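Local coordinates for malate dehydrogenase (PDB 3FI9), which probably catalyses the NAD-dependent interconversion of malate and oxaloacetate, at residues 9-20 with 72-83; 246-254 with 278-286. All blocks are in the same frame, centred on the assembly; numbering follows the deposited sequence.

Contact 1 of 2, residues 9-20 with 72-83; sequences EKLTIVGAAGMI and EALTDAKYIVSS
Strands 10-14 and 77-82 run parallel at the centre of the NAD-binding sheet, where Thr12 and Val14 bond alternately with Tyr79, Val81 and Ser83. Thr12 N reaches Tyr79 O at 2.9 Å, and Thr12 O takes Val81 N; Val14 repeats the pattern with Val81 O and Ser83 N. At the start of the ladder Lys10 O is gripped twice, by Lys78 N and Tyr79 N. The Lys10 side chain, CG anti to the backbone N (chi1 167°) and extended beyond, runs past Ala77 to the end of helix 70-74, where Lys10 NZ donates to Thr75 O (3.1 Å) and weakly to Glu72 O. Thr12 OG1 donates to Ala73 O at 2.9 Å, 31° out of the carbonyl plane, tying the same helix end to the strand. On the other face Leu11 CD1 lies against Tyr79 CB (3.9 Å), and Ile13 and Val81 lie side by side. Beyond the strands, a water joins Gly15 O (2.6 Å) to Ser83 OG, and Ile20 CG2 meets Ser83 CB. Gly15 to Ile20 belong to the predicted NAD site: the glycine-rich turn after the first strand, Gly15 to Gly18, and the start of the first helix, as in a Rossmann fold.

Contact 2 of 2, residues 246-254 with 278-286; sequences EMIRAAMGG and ETTITKDGV
Apolar contacts centre on Ile281, whose two branches part against helix 238-251. With CG1 beside the backbone N (chi1 -59°), Ile281 CG2 settles on the last helical turn, 3.8 Å from Ala250 CB and 3.9 Å from Ala251 CB. Ile281 CG2 also lies over the backbone, 3.6 Å from Ala251 N. On the other branch, Ile281 CD1 meets Met247 CE at 3.9 Å; the methionine bends at its thioether, and the two side chains cross obliquely. Ala261 of strand 261-267 touches both Met247 and Ile281. The helix, part of the alpha/beta C-terminal domain, ends in a Schellman motif with Gly253 at positive phi, while the 279-282/285-288 hairpin turns through a type I turn from Thr282 to Gly285, within which Thr282 OG1 accepts from Asp284 N in an ST turn. Where these two bends meet, Gly253 CA lies 4.0 Å from Lys283 CB. Polar contact is through CA-H...O approaches and water, without direct hydrogen bonds: Ala251 CA points at Thr282 O (3.5 Å, 162° at H), and Lys283 CA points at Ala251 O (170° at H). A water donates to Ala251 O at 2.7 Å and weakly to Lys283 O.

How the contacts relate
From the N terminus, strand 10-14 leads into helix 19-30, and contact 1 closes when strand 77-82 comes to lie beside strand 10-14, with strands 37-40 and 65-67 on the intervening chain. Contact 2 opens only much later and closes a shorter loop, 246-254 to 278-286, whose intervening residues include strands 261-267 and 273-277; the two loops therefore follow in series, neither nested nor crossing. Their centres are about 17 Å apart, yet they touch: the Tyr79 ring packs through CE1 on Met252 CG (3.5 Å), and Val81 CG2 meets Ile248 CB. Helix 238-251 thus packs with one side on the NAD-binding sheet and with another on the hairpin 279-282/285-288 of the C-terminal family region, joining the two family regions.

Contact 1 of 2, residues 9-20 with 72-83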
ATOM      1  N   GLU A   9      -7.878 -15.509 -13.618  1.00 19.49           N
ATOM      2  CA  GLU A   9      -7.563 -14.744 -14.830  1.00 19.74           C
ATOM      3  C   GLU A   9      -6.492 -13.664 -14.584  1.00 19.66           C
ATOM      4  O   GLU A   9      -6.356 -13.179 -13.478  1.00 19.63           O
ATOM      5  CB  GLU A   9      -8.855 -14.201 -15.468  1.00 20.45           C
ATOM      6  CG  GLU A   9      -9.762 -15.409 -15.800  1.00 24.43           C
ATOM      7  CD  GLU A   9     -10.886 -15.143 -16.758  1.00 31.44           C
ATOM      8  OE1 GLU A   9     -10.951 -15.839 -17.807  1.00 36.14           O
ATOM      9  OE2 GLU A   9     -11.732 -14.290 -16.456  1.00 33.31           O
ATOM     10  N   LYS A  10      -5.749 -13.310 -15.627  1.00 18.02           N
ATOM     11  CA  LYS A  10      -4.596 -12.403 -15.510  1.00 17.64           C
ATOM     12  C   LYS A  10      -5.057 -10.949 -15.395  1.00 18.57           C
ATOM     13  O   LYS A  10      -5.950 -10.487 -16.141  1.00 18.44           O
ATOM     14  CB  LYS A  10      -3.633 -12.637 -16.671  1.00 16.52           C
ATOM     15  CG  LYS A  10      -2.537 -11.598 -16.883  1.00 19.46           C
ATOM     16  CD  LYS A  10      -1.481 -12.143 -17.868  1.00 19.86           C
ATOM     17  CE  LYS A  10      -0.485 -11.064 -18.252  1.00 23.63           C
ATOM     18  NZ  LYS A  10       0.500 -11.530 -19.247  1.00 22.12           N
ATOM     19  N   LEU A  11      -4.487 -10.286 -14.388  1.00 17.58           N
ATOM     20  CA  LEU A  11      -4.605  -8.864 -14.190  1.00 17.95           C
ATOM     21  C   LEU A  11      -3.256  -8.219 -14.508  1.00 17.27           C
ATOM     22  O   LEU A  11      -2.187  -8.547 -13.924  1.00 17.01           O
ATOM     23  CB  LEU A  11      -5.057  -8.543 -12.739  1.00 17.36           C
ATOM     24  CG  LEU A  11      -4.844  -7.092 -12.223  1.00 18.88           C
ATOM     25  CD1 LEU A  11      -5.554  -6.052 -13.126  1.00 16.60           C
ATOM     26  CD2 LEU A  11      -5.344  -6.931 -10.739  1.00 13.86           C
ATOM     27  N   THR A  12      -3.298  -7.295 -15.452  1.00 16.75           N
ATOM     28  CA  THR A  12      -2.118  -6.525 -15.783  1.00 15.66           C
ATOM     29  C   THR A  12      -2.185  -5.052 -15.374  1.00 16.18           C
ATOM     30  O   THR A  12      -3.091  -4.295 -15.773  1.00 16.30           O
ATOM     31  CB  THR A  12      -1.849  -6.611 -17.271  1.00 16.73           C
ATOM     32  OG1 THR A  12      -1.557  -7.973 -17.598  1.00 16.59           O
ATOM     33  CG2 THR A  12      -0.666  -5.716 -17.666  1.00 15.97           C
ATOM     34  N   ILE A  13      -1.173  -4.632 -14.638  1.00 16.07           N
ATOM     35  CA  ILE A  13      -1.042  -3.224 -14.243  1.00 16.56           C
ATOM     36  C   ILE A  13      -0.125  -2.556 -15.203  1.00 16.58           C
ATOM     37  O   ILE A  13       1.018  -2.968 -15.323  1.00 17.11           O
ATOM     38  CB  ILE A  13      -0.423  -3.094 -12.841  1.00 15.74           C
ATOM     39  CG1 ILE A  13      -1.289  -3.793 -11.802  1.00 18.31           C
ATOM     40  CG2 ILE A  13      -0.220  -1.582 -12.450  1.00 17.31           C
ATOM     41  CD1 ILE A  13      -2.737  -3.521 -11.882  1.00 20.19           C
ATOM     42  N   VAL A  14      -0.602  -1.526 -15.906  1.00 16.28           N
ATOM     43  CA  VAL A  14       0.280  -0.758 -16.760  1.00 16.75           C
ATOM     44  C   VAL A  14       0.770   0.481 -16.006  1.00 16.48           C
ATOM     45  O   VAL A  14      -0.016   1.146 -15.365  1.00 16.04           O
ATOM     46  CB  VAL A  14      -0.441  -0.359 -18.089  1.00 17.25           C
ATOM     47  CG1 VAL A  14       0.413   0.587 -18.899  1.00 16.82           C
ATOM     48  CG2 VAL A  14      -0.726  -1.578 -18.894  1.00 17.95           C
ATOM     49  N   GLY A  15       2.065   0.768 -16.054  1.00 14.64           N
ATOM     50  CA  GLY A  15       2.590   1.902 -15.318  1.00 17.17           C
ATOM     51  C   GLY A  15       3.044   1.474 -13.940  1.00 16.50           C
ATOM     52  O   GLY A  15       3.068   2.278 -13.025  1.00 17.04           O
ATOM     53  N   ALA A  16       3.385   0.193 -13.809  1.00 16.88           N
ATOM     54  CA  ALA A  16       3.677  -0.434 -12.504  1.00 17.41           C
ATOM     55  C   ALA A  16       4.968   0.040 -11.811  1.00 18.05           C
ATOM     56  O   ALA A  16       5.141  -0.189 -10.608  1.00 16.25           O
ATOM     57  CB  ALA A  16       3.723  -1.989 -12.675  1.00 16.58           C
ATOM     58  N   ALA A  17       5.883   0.685 -12.551  1.00 18.24           N
ATOM     59  CA  ALA A  17       7.145   1.097 -11.928  1.00 19.35           C
ATOM     60  C   ALA A  17       6.995   2.338 -11.055  1.00 19.16           C
ATOM     61  O   ALA A  17       7.832   2.593 -10.198  1.00 19.64           O
ATOM     62  CB  ALA A  17       8.257   1.317 -12.980  1.00 19.32           C
ATOM     63  N   GLY A  18       5.943   3.117 -11.314  1.00 18.99           N
ATOM     64  CA  GLY A  18       5.653   4.333 -10.570  1.00 18.52           C
ATOM     65  C   GLY A  18       5.089   4.180  -9.155  1.00 18.45           C
ATOM     66  O   GLY A  18       4.773   3.070  -8.682  1.00 17.89           O
ATOM     67  N   MET A  19       4.989   5.316  -8.473  1.00 17.85           N
ATOM     68  CA  MET A  19       4.472   5.359  -7.120  1.00 17.72           C
ATOM     69  C   MET A  19       3.025   4.886  -7.064  1.00 17.24           C
ATOM     70  O   MET A  19       2.651   4.071  -6.204  1.00 15.71           O
ATOM     71  CB  MET A  19       4.654   6.771  -6.537  1.00 18.43           C
ATOM     72  CG  MET A  19       6.172   7.140  -6.300  1.00 20.99           C
ATOM     73  SD  MET A  19       6.992   6.078  -5.067  1.00 21.94           S
ATOM     74  CE  MET A  19       5.923   6.313  -3.683  1.00 26.14           C
ATOM     75  N   ILE A  20       2.204   5.353  -7.995  1.00 15.80           N
ATOM     76  CA  ILE A  20       0.864   4.781  -8.115  1.00 15.09           C
ATOM     77  C   ILE A  20       0.802   3.267  -8.506  1.00 16.21           C
ATOM     78  O   ILE A  20       0.141   2.442  -7.826  1.00 13.82           O
ATOM     79  CB  ILE A  20       0.018   5.576  -9.113  1.00 14.82           C
ATOM     80  CG1 ILE A  20      -0.181   7.015  -8.630  1.00 15.62           C
ATOM     81  CG2 ILE A  20      -1.312   4.884  -9.291  1.00 14.47           C
ATOM     82  CD1 ILE A  20      -0.842   7.894  -9.686  1.00 22.00           C
ATOM     83  N   GLU A  72       3.845  -9.324 -24.278  1.00 23.67           N
ATOM     84  CA  GLU A  72       3.906 -10.301 -23.187  1.00 23.84           C
ATOM     85  C   GLU A  72       2.926  -9.979 -22.060  1.00 22.45           C
ATOM     86  O   GLU A  72       2.220 -10.864 -21.552  1.00 23.41           O
ATOM     87  CB  GLU A  72       5.329 -10.336 -22.630  1.00 25.01           C
ATOM     88  CG  GLU A  72       6.275 -11.086 -23.535  1.00 29.65           C
ATOM     89  CD  GLU A  72       7.666 -11.161 -22.955  1.00 35.73           C
ATOM     90  OE1 GLU A  72       7.905 -10.500 -21.913  1.00 37.10           O
ATOM     91  OE2 GLU A  72       8.506 -11.879 -23.543  1.00 37.83           O
ATOM     92  N   ALA A  73       2.869  -8.704 -21.722  1.00 21.27           N
ATOM     93  CA  ALA A  73       2.036  -8.160 -20.635  1.00 21.52           C
ATOM     94  C   ALA A  73       0.548  -8.308 -20.934  1.00 21.73           C
ATOM     95  O   ALA A  73      -0.242  -8.663 -20.059  1.00 20.72           O
ATOM     96  CB  ALA A  73       2.383  -6.681 -20.420  1.00 20.17           C
ATOM     97  N   LEU A  74       0.150  -7.987 -22.165  1.00 22.27           N
ATOM     98  CA  LEU A  74      -1.288  -8.079 -22.497  1.00 22.52           C
ATOM     99  C   LEU A  74      -1.755  -9.473 -22.924  1.00 22.06           C
ATOM    100  O   LEU A  74      -2.945  -9.792 -22.887  1.00 22.46           O
ATOM    101  CB  LEU A  74      -1.656  -7.008 -23.530  1.00 22.24           C
ATOM    102  CG  LEU A  74      -1.520  -5.562 -23.030  1.00 23.72           C
ATOM    103  CD1 LEU A  74      -2.125  -4.604 -24.018  1.00 20.79           C
ATOM    104  CD2 LEU A  74      -2.200  -5.424 -21.680  1.00 25.64           C
ATOM    105  N   THR A  75      -0.839 -10.341 -23.324  1.00 23.29           N
ATOM    106  CA  THR A  75      -1.258 -11.725 -23.671  1.00 23.85           C
ATOM    107  C   THR A  75      -1.937 -12.457 -22.514  1.00 24.45           C
ATOM    108  O   THR A  75      -1.364 -12.566 -21.435  1.00 25.00           O
ATOM    109  CB  THR A  75      -0.056 -12.547 -24.244  1.00 24.49           C
ATOM    110  OG1 THR A  75       0.458 -11.852 -25.397  1.00 22.80           O
ATOM    111  CG2 THR A  75      -0.500 -13.936 -24.651  1.00 25.17           C
ATOM    112  N   ASP A  76      -3.158 -12.949 -22.742  1.00 24.98           N
ATOM    113  CA  ASP A  76      -3.987 -13.604 -21.712  1.00 24.51           C
ATOM    114  C   ASP A  76      -4.576 -12.595 -20.706  1.00 23.77           C
ATOM    115  O   ASP A  76      -5.341 -12.986 -19.819  1.00 24.93           O
ATOM    116  CB  ASP A  76      -3.213 -14.687 -20.943  1.00 24.74           C
ATOM    117  CG  ASP A  76      -2.661 -15.789 -21.843  1.00 29.67           C
ATOM    118  OD1 ASP A  76      -3.413 -16.309 -22.696  1.00 31.83           O
ATOM    119  OD2 ASP A  76      -1.479 -16.161 -21.664  1.00 31.50           O
ATOM    120  N   ALA A  77      -4.262 -11.307 -20.840  1.00 23.74           N
ATOM    121  CA  ALA A  77      -4.819 -10.300 -19.900  1.00 22.47           C
ATOM    122  C   ALA A  77      -6.331 -10.309 -20.009  1.00 21.66           C
ATOM    123  O   ALA A  77      -6.856 -10.208 -21.112  1.00 22.28           O
ATOM    124  CB  ALA A  77      -4.273  -8.889 -20.233  1.00 22.12           C
ATOM    125  N   LYS A  78      -7.039 -10.431 -18.892  1.00 19.90           N
ATOM    126  CA  LYS A  78      -8.475 -10.221 -18.884  1.00 19.37           C
ATOM    127  C   LYS A  78      -8.920  -8.946 -18.162  1.00 18.25           C
ATOM    128  O   LYS A  78     -10.058  -8.514 -18.321  1.00 17.81           O
ATOM    129  CB  LYS A  78      -9.181 -11.373 -18.203  1.00 18.83           C
ATOM    130  CG  LYS A  78      -9.105 -12.717 -19.019  1.00 21.05           C
ATOM    131  CD  LYS A  78      -9.514 -12.531 -20.482  1.00 23.45           C
ATOM    132  CE  LYS A  78      -9.844 -13.894 -21.114  1.00 28.31           C
ATOM    133  NZ  LYS A  78      -8.593 -14.521 -21.525  1.00 27.22           N
ATOM    134  N   TYR A  79      -8.055  -8.423 -17.315  1.00 17.91           N
ATOM    135  CA  TYR A  79      -8.297  -7.132 -16.618  1.00 17.06           C
ATOM    136  C   TYR A  79      -7.057  -6.317 -16.743  1.00 17.86           C
ATOM    137  O   TYR A  79      -5.944  -6.839 -16.671  1.00 18.33           O
ATOM    138  CB  TYR A  79      -8.644  -7.349 -15.141  1.00 16.43           C
ATOM    139  CG  TYR A  79      -9.830  -8.250 -15.025  1.00 17.90           C
ATOM    140  CD1 TYR A  79     -11.114  -7.740 -15.036  1.00 21.01           C
ATOM    141  CD2 TYR A  79      -9.671  -9.655 -15.012  1.00 19.63           C
ATOM    142  CE1 TYR A  79     -12.246  -8.605 -14.959  1.00 21.96           C
ATOM    143  CE2 TYR A  79     -10.759 -10.487 -14.958  1.00 21.70           C
ATOM    144  CZ  TYR A  79     -12.039  -9.962 -14.910  1.00 24.38           C
ATOM    145  OH  TYR A  79     -13.124 -10.804 -14.862  1.00 26.25           O
ATOM    146  N   ILE A  80      -7.241  -5.010 -16.955  1.00 17.51           N
ATOM    147  CA  ILE A  80      -6.127  -4.122 -17.107  1.00 16.99           C
ATOM    148  C   ILE A  80      -6.414  -2.855 -16.341  1.00 17.28           C
ATOM    149  O   ILE A  80      -7.514  -2.300 -16.448  1.00 17.45           O
ATOM    150  CB  ILE A  80      -5.932  -3.683 -18.589  1.00 18.08           C
ATOM    151  CG1 ILE A  80      -5.587  -4.899 -19.472  1.00 17.59           C
ATOM    152  CG2 ILE A  80      -4.805  -2.633 -18.665  1.00 16.57           C
ATOM    153  CD1 ILE A  80      -5.580  -4.570 -20.980  1.00 21.25           C
ATOM    154  N   VAL A  81      -5.428  -2.378 -15.598  1.00 16.43           N
ATOM    155  CA  VAL A  81      -5.535  -1.067 -14.968  1.00 15.94           C
ATOM    156  C   VAL A  81      -4.323  -0.279 -15.373  1.00 17.20           C
ATOM    157  O   VAL A  81      -3.221  -0.697 -15.095  1.00 16.70           O
ATOM    158  CB  VAL A  81      -5.544  -1.184 -13.424  1.00 16.28           C
ATOM    159  CG1 VAL A  81      -5.481   0.235 -12.741  1.00 15.62           C
ATOM    160  CG2 VAL A  81      -6.763  -1.980 -12.988  1.00 15.16           C
ATOM    161  N   SER A  82      -4.515   0.884 -15.992  1.00 18.17           N
ATOM    162  CA  SER A  82      -3.349   1.714 -16.385  1.00 17.37           C
ATOM    163  C   SER A  82      -3.190   3.058 -15.732  1.00 18.59           C
ATOM    164  O   SER A  82      -4.105   3.895 -15.811  1.00 17.68           O
ATOM    165  CB  SER A  82      -3.313   1.966 -17.900  1.00 18.21           C
ATOM    166  OG  SER A  82      -2.197   2.804 -18.219  1.00 18.38           O
ATOM    167  N   SER A  83      -2.023   3.278 -15.120  1.00 17.99           N
ATOM    168  CA  SER A  83      -1.624   4.622 -14.753  1.00 21.77           C
ATOM    169  C   SER A  83      -0.484   5.033 -15.637  1.00 22.73           C
ATOM    170  O   SER A  83       0.366   5.788 -15.213  1.00 24.09           O
ATOM    171  CB  SER A  83      -1.156   4.737 -13.300  1.00 20.64           C
ATOM    172  OG  SER A  83      -0.221   3.701 -13.023  1.00 27.64           O
TER
HETATM  173  O   HOH W   1      -5.947 -14.984 -18.136  1.00 23.00           O
HETATM  174  O   HOH W   2       0.628 -14.268 -19.685  1.00 36.78           O
HETATM  175  O   HOH W   3       2.388   4.505 -11.827  1.00 18.81           O

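Contact 2 of 2, residues 246-254 with 278-286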
ATOM      1  N   GLU A 246      -9.944  -1.034  -6.050  1.00 14.33           N
ATOM      2  CA  GLU A 246     -11.292  -1.429  -5.625  1.00 14.31           C
ATOM      3  C   GLU A 246     -12.167  -1.517  -6.838  1.00 13.86           C
ATOM      4  O   GLU A 246     -13.045  -2.399  -6.890  1.00 13.56           O
ATOM      5  CB  GLU A 246     -11.972  -0.401  -4.709  1.00 13.30           C
ATOM      6  CG  GLU A 246     -11.473  -0.280  -3.327  1.00 19.82           C
ATOM      7  CD  GLU A 246     -12.284   0.764  -2.529  1.00 24.46           C
ATOM      8  OE1 GLU A 246     -12.938   0.368  -1.569  1.00 29.80           O
ATOM      9  OE2 GLU A 246     -12.276   1.962  -2.854  1.00 23.78           O
ATOM     10  N   MET A 247     -11.997  -0.586  -7.800  1.00 13.00           N
ATOM     11  CA  MET A 247     -12.818  -0.675  -9.049  1.00 13.62           C
ATOM     12  C   MET A 247     -12.594  -1.998  -9.804  1.00 14.32           C
ATOM     13  O   MET A 247     -13.595  -2.646 -10.215  1.00 14.73           O
ATOM     14  CB  MET A 247     -12.573   0.512 -10.014  1.00 13.42           C
ATOM     15  CG  MET A 247     -12.776   1.902  -9.350  1.00 13.59           C
ATOM     16  SD  MET A 247     -12.323   3.245 -10.465  1.00  6.06           S
ATOM     17  CE  MET A 247     -13.372   2.977 -11.853  1.00  9.48           C
ATOM     18  N   ILE A 248     -11.335  -2.370 -10.057  1.00 14.13           N
ATOM     19  CA  ILE A 248     -11.085  -3.611 -10.821  1.00 15.96           C
ATOM     20  C   ILE A 248     -11.552  -4.860 -10.010  1.00 16.65           C
ATOM     21  O   ILE A 248     -12.068  -5.845 -10.556  1.00 17.63           O
ATOM     22  CB  ILE A 248      -9.607  -3.743 -11.290  1.00 16.47           C
ATOM     23  CG1 ILE A 248      -9.550  -4.609 -12.558  1.00 16.21           C
ATOM     24  CG2 ILE A 248      -8.655  -4.285 -10.152  1.00 13.65           C
ATOM     25  CD1 ILE A 248     -10.200  -3.948 -13.787  1.00 17.58           C
ATOM     26  N   ARG A 249     -11.415  -4.810  -8.698  1.00 17.57           N
ATOM     27  CA  ARG A 249     -12.024  -5.873  -7.893  1.00 18.37           C
ATOM     28  C   ARG A 249     -13.532  -6.063  -8.174  1.00 19.24           C
ATOM     29  O   ARG A 249     -14.003  -7.193  -8.305  1.00 19.59           O
ATOM     30  CB  ARG A 249     -11.792  -5.673  -6.410  1.00 17.65           C
ATOM     31  CG  ARG A 249     -12.576  -6.701  -5.575  1.00 19.54           C
ATOM     32  CD  ARG A 249     -12.112  -6.661  -4.148  1.00 19.04           C
ATOM     33  NE  ARG A 249     -12.534  -5.442  -3.472  1.00 21.41           N
ATOM     34  CZ  ARG A 249     -12.206  -5.161  -2.205  1.00 26.12           C
ATOM     35  NH1 ARG A 249     -11.497  -6.034  -1.489  1.00 23.50           N
ATOM     36  NH2 ARG A 249     -12.619  -4.040  -1.634  1.00 22.29           N
ATOM     37  N   ALA A 250     -14.287  -4.968  -8.275  1.00 18.75           N
ATOM     38  CA  ALA A 250     -15.718  -5.038  -8.586  1.00 19.15           C
ATOM     39  C   ALA A 250     -15.953  -5.640  -9.961  1.00 18.59           C
ATOM     40  O   ALA A 250     -16.835  -6.466 -10.146  1.00 19.43           O
ATOM     41  CB  ALA A 250     -16.340  -3.613  -8.513  1.00 19.00           C
ATOM     42  N   ALA A 251     -15.171  -5.201 -10.938  1.00 18.83           N
ATOM     43  CA  ALA A 251     -15.289  -5.734 -12.298  1.00 19.51           C
ATOM     44  C   ALA A 251     -14.955  -7.219 -12.361  1.00 20.41           C
ATOM     45  O   ALA A 251     -15.372  -7.884 -13.292  1.00 20.13           O
ATOM     46  CB  ALA A 251     -14.398  -4.981 -13.259  1.00 18.50           C
ATOM     47  N   MET A 252     -14.160  -7.702 -11.407  1.00 21.52           N
ATOM     48  CA  MET A 252     -13.730  -9.104 -11.406  1.00 21.86           C
ATOM     49  C   MET A 252     -14.727  -9.978 -10.629  1.00 23.34           C
ATOM     50  O   MET A 252     -14.472 -11.176 -10.433  1.00 24.18           O
ATOM     51  CB  MET A 252     -12.300  -9.235 -10.830  1.00 20.78           C
ATOM     52  CG  MET A 252     -11.161  -8.601 -11.672  1.00 20.12           C
ATOM     53  SD  MET A 252      -9.451  -8.283 -10.964  1.00 13.66           S
ATOM     54  CE  MET A 252      -8.684  -9.946 -11.131  1.00 19.78           C
ATOM     55  N   GLY A 253     -15.835  -9.378 -10.179  1.00 23.17           N
ATOM     56  CA  GLY A 253     -16.920 -10.093  -9.492  1.00 24.52           C
ATOM     57  C   GLY A 253     -16.815 -10.080  -7.978  1.00 25.04           C
ATOM     58  O   GLY A 253     -17.556 -10.785  -7.276  1.00 24.79           O
ATOM     59  N   GLY A 254     -15.896  -9.267  -7.464  1.00 24.97           N
ATOM     60  CA  GLY A 254     -15.767  -9.069  -6.041  1.00 24.44           C
ATOM     61  C   GLY A 254     -16.776  -8.081  -5.499  1.00 25.25           C
ATOM     62  O   GLY A 254     -17.821  -7.803  -6.115  1.00 25.12           O
ATOM     63  N   GLU A 278     -23.305   8.117 -11.909  1.00 19.83           N
ATOM     64  CA  GLU A 278     -23.746   7.178 -10.864  1.00 20.56           C
ATOM     65  C   GLU A 278     -23.734   5.769 -11.414  1.00 22.14           C
ATOM     66  O   GLU A 278     -24.717   5.293 -12.002  1.00 22.54           O
ATOM     67  CB  GLU A 278     -25.125   7.544 -10.327  1.00 20.52           C
ATOM     68  CG  GLU A 278     -25.585   6.714  -9.127  1.00 23.08           C
ATOM     69  CD  GLU A 278     -24.703   6.886  -7.897  1.00 29.36           C
ATOM     70  OE1 GLU A 278     -23.998   7.909  -7.768  1.00 30.45           O
ATOM     71  OE2 GLU A 278     -24.727   5.997  -7.027  1.00 33.98           O
ATOM     72  N   THR A 279     -22.621   5.088 -11.174  1.00 22.67           N
ATOM     73  CA  THR A 279     -22.325   3.846 -11.845  1.00 23.09           C
ATOM     74  C   THR A 279     -22.347   2.692 -10.873  1.00 23.74           C
ATOM     75  O   THR A 279     -22.177   2.884  -9.665  1.00 24.00           O
ATOM     76  CB  THR A 279     -20.905   3.908 -12.447  1.00 23.35           C
ATOM     77  OG1 THR A 279     -20.029   4.657 -11.565  1.00 20.72           O
ATOM     78  CG2 THR A 279     -20.939   4.564 -13.797  1.00 22.00           C
ATOM     79  N   THR A 280     -22.572   1.491 -11.398  1.00 24.44           N
ATOM     80  CA  THR A 280     -22.258   0.283 -10.661  1.00 25.03           C
ATOM     81  C   THR A 280     -21.420  -0.588 -11.585  1.00 23.43           C
ATOM     82  O   THR A 280     -21.710  -0.754 -12.745  1.00 22.98           O
ATOM     83  CB  THR A 280     -23.483  -0.474 -10.025  1.00 26.37           C
ATOM     84  OG1 THR A 280     -23.716  -1.745 -10.660  1.00 32.72           O
ATOM     85  CG2 THR A 280     -24.737   0.364 -10.072  1.00 26.82           C
ATOM     86  N   ILE A 281     -20.330  -1.075 -11.032  1.00 22.44           N
ATOM     87  CA  ILE A 281     -19.414  -1.916 -11.738  1.00 20.84           C
ATOM     88  C   ILE A 281     -19.591  -3.294 -11.140  1.00 21.99           C
ATOM     89  O   ILE A 281     -19.545  -3.467  -9.922  1.00 23.22           O
ATOM     90  CB  ILE A 281     -18.004  -1.426 -11.460  1.00 20.95           C
ATOM     91  CG1 ILE A 281     -17.863   0.037 -11.925  1.00 18.06           C
ATOM     92  CG2 ILE A 281     -16.995  -2.345 -12.080  1.00 18.09           C
ATOM     93  CD1 ILE A 281     -16.456   0.575 -11.693  1.00 19.01           C
ATOM     94  N   THR A 282     -19.897  -4.275 -11.978  1.00 22.76           N
ATOM     95  CA  THR A 282     -20.026  -5.645 -11.493  1.00 23.25           C
ATOM     96  C   THR A 282     -19.261  -6.560 -12.465  1.00 23.74           C
ATOM     97  O   THR A 282     -18.576  -6.082 -13.375  1.00 23.09           O
ATOM     98  CB  THR A 282     -21.499  -6.082 -11.453  1.00 23.35           C
ATOM     99  OG1 THR A 282     -21.948  -6.236 -12.790  1.00 22.60           O
ATOM    100  CG2 THR A 282     -22.374  -5.008 -10.783  1.00 24.43           C
ATOM    101  N   LYS A 283     -19.378  -7.874 -12.290  1.00 25.28           N
ATOM    102  CA  LYS A 283     -18.803  -8.815 -13.240  1.00 27.47           C
ATOM    103  C   LYS A 283     -19.310  -8.568 -14.652  1.00 28.25           C
ATOM    104  O   LYS A 283     -18.690  -9.000 -15.628  1.00 28.80           O
ATOM    105  CB  LYS A 283     -19.150 -10.251 -12.833  1.00 28.13           C
ATOM    106  CG  LYS A 283     -20.634 -10.593 -13.005  1.00 30.83           C
ATOM    107  CD  LYS A 283     -20.988 -11.899 -12.265  1.00 35.09           C
ATOM    108  CE  LYS A 283     -22.503 -12.165 -12.327  1.00 35.98           C
ATOM    109  NZ  LYS A 283     -22.955 -12.952 -11.144  1.00 40.47           N
ATOM    110  N   ASP A 284     -20.451  -7.901 -14.771  1.00 27.71           N
ATOM    111  CA  ASP A 284     -20.986  -7.594 -16.091  1.00 28.91           C
ATOM    112  C   ASP A 284     -20.543  -6.258 -16.630  1.00 27.64           C
ATOM    113  O   ASP A 284     -21.078  -5.800 -17.633  1.00 28.82           O
ATOM    114  CB  ASP A 284     -22.510  -7.659 -16.082  1.00 29.15           C
ATOM    115  CG  ASP A 284     -23.013  -9.056 -15.776  1.00 32.00           C
ATOM    116  OD1 ASP A 284     -22.517 -10.008 -16.408  1.00 34.64           O
ATOM    117  OD2 ASP A 284     -23.861  -9.191 -14.881  1.00 35.65           O
ATOM    118  N   GLY A 285     -19.590  -5.621 -15.956  1.00 26.46           N
ATOM    119  CA  GLY A 285     -19.086  -4.327 -16.403  1.00 24.55           C
ATOM    120  C   GLY A 285     -19.741  -3.136 -15.732  1.00 23.51           C
ATOM    121  O   GLY A 285     -20.302  -3.253 -14.650  1.00 22.51           O
ATOM    122  N   VAL A 286     -19.699  -1.982 -16.399  1.00 22.14           N
ATOM    123  CA  VAL A 286     -20.269  -0.779 -15.804  1.00 21.53           C
ATOM    124  C   VAL A 286     -21.611  -0.418 -16.451  1.00 21.53           C
ATOM    125  O   VAL A 286     -21.806  -0.589 -17.666  1.00 22.22           O
ATOM    126  CB  VAL A 286     -19.271   0.395 -15.937  1.00 21.45           C
ATOM    127  CG1 VAL A 286     -18.981   0.685 -17.412  1.00 17.07           C
ATOM    128  CG2 VAL A 286     -19.773   1.655 -15.199  1.00 22.65           C
TER
HETATM  129  O   HOH W   4     -16.205  -7.068 -15.771  1.00 27.94           O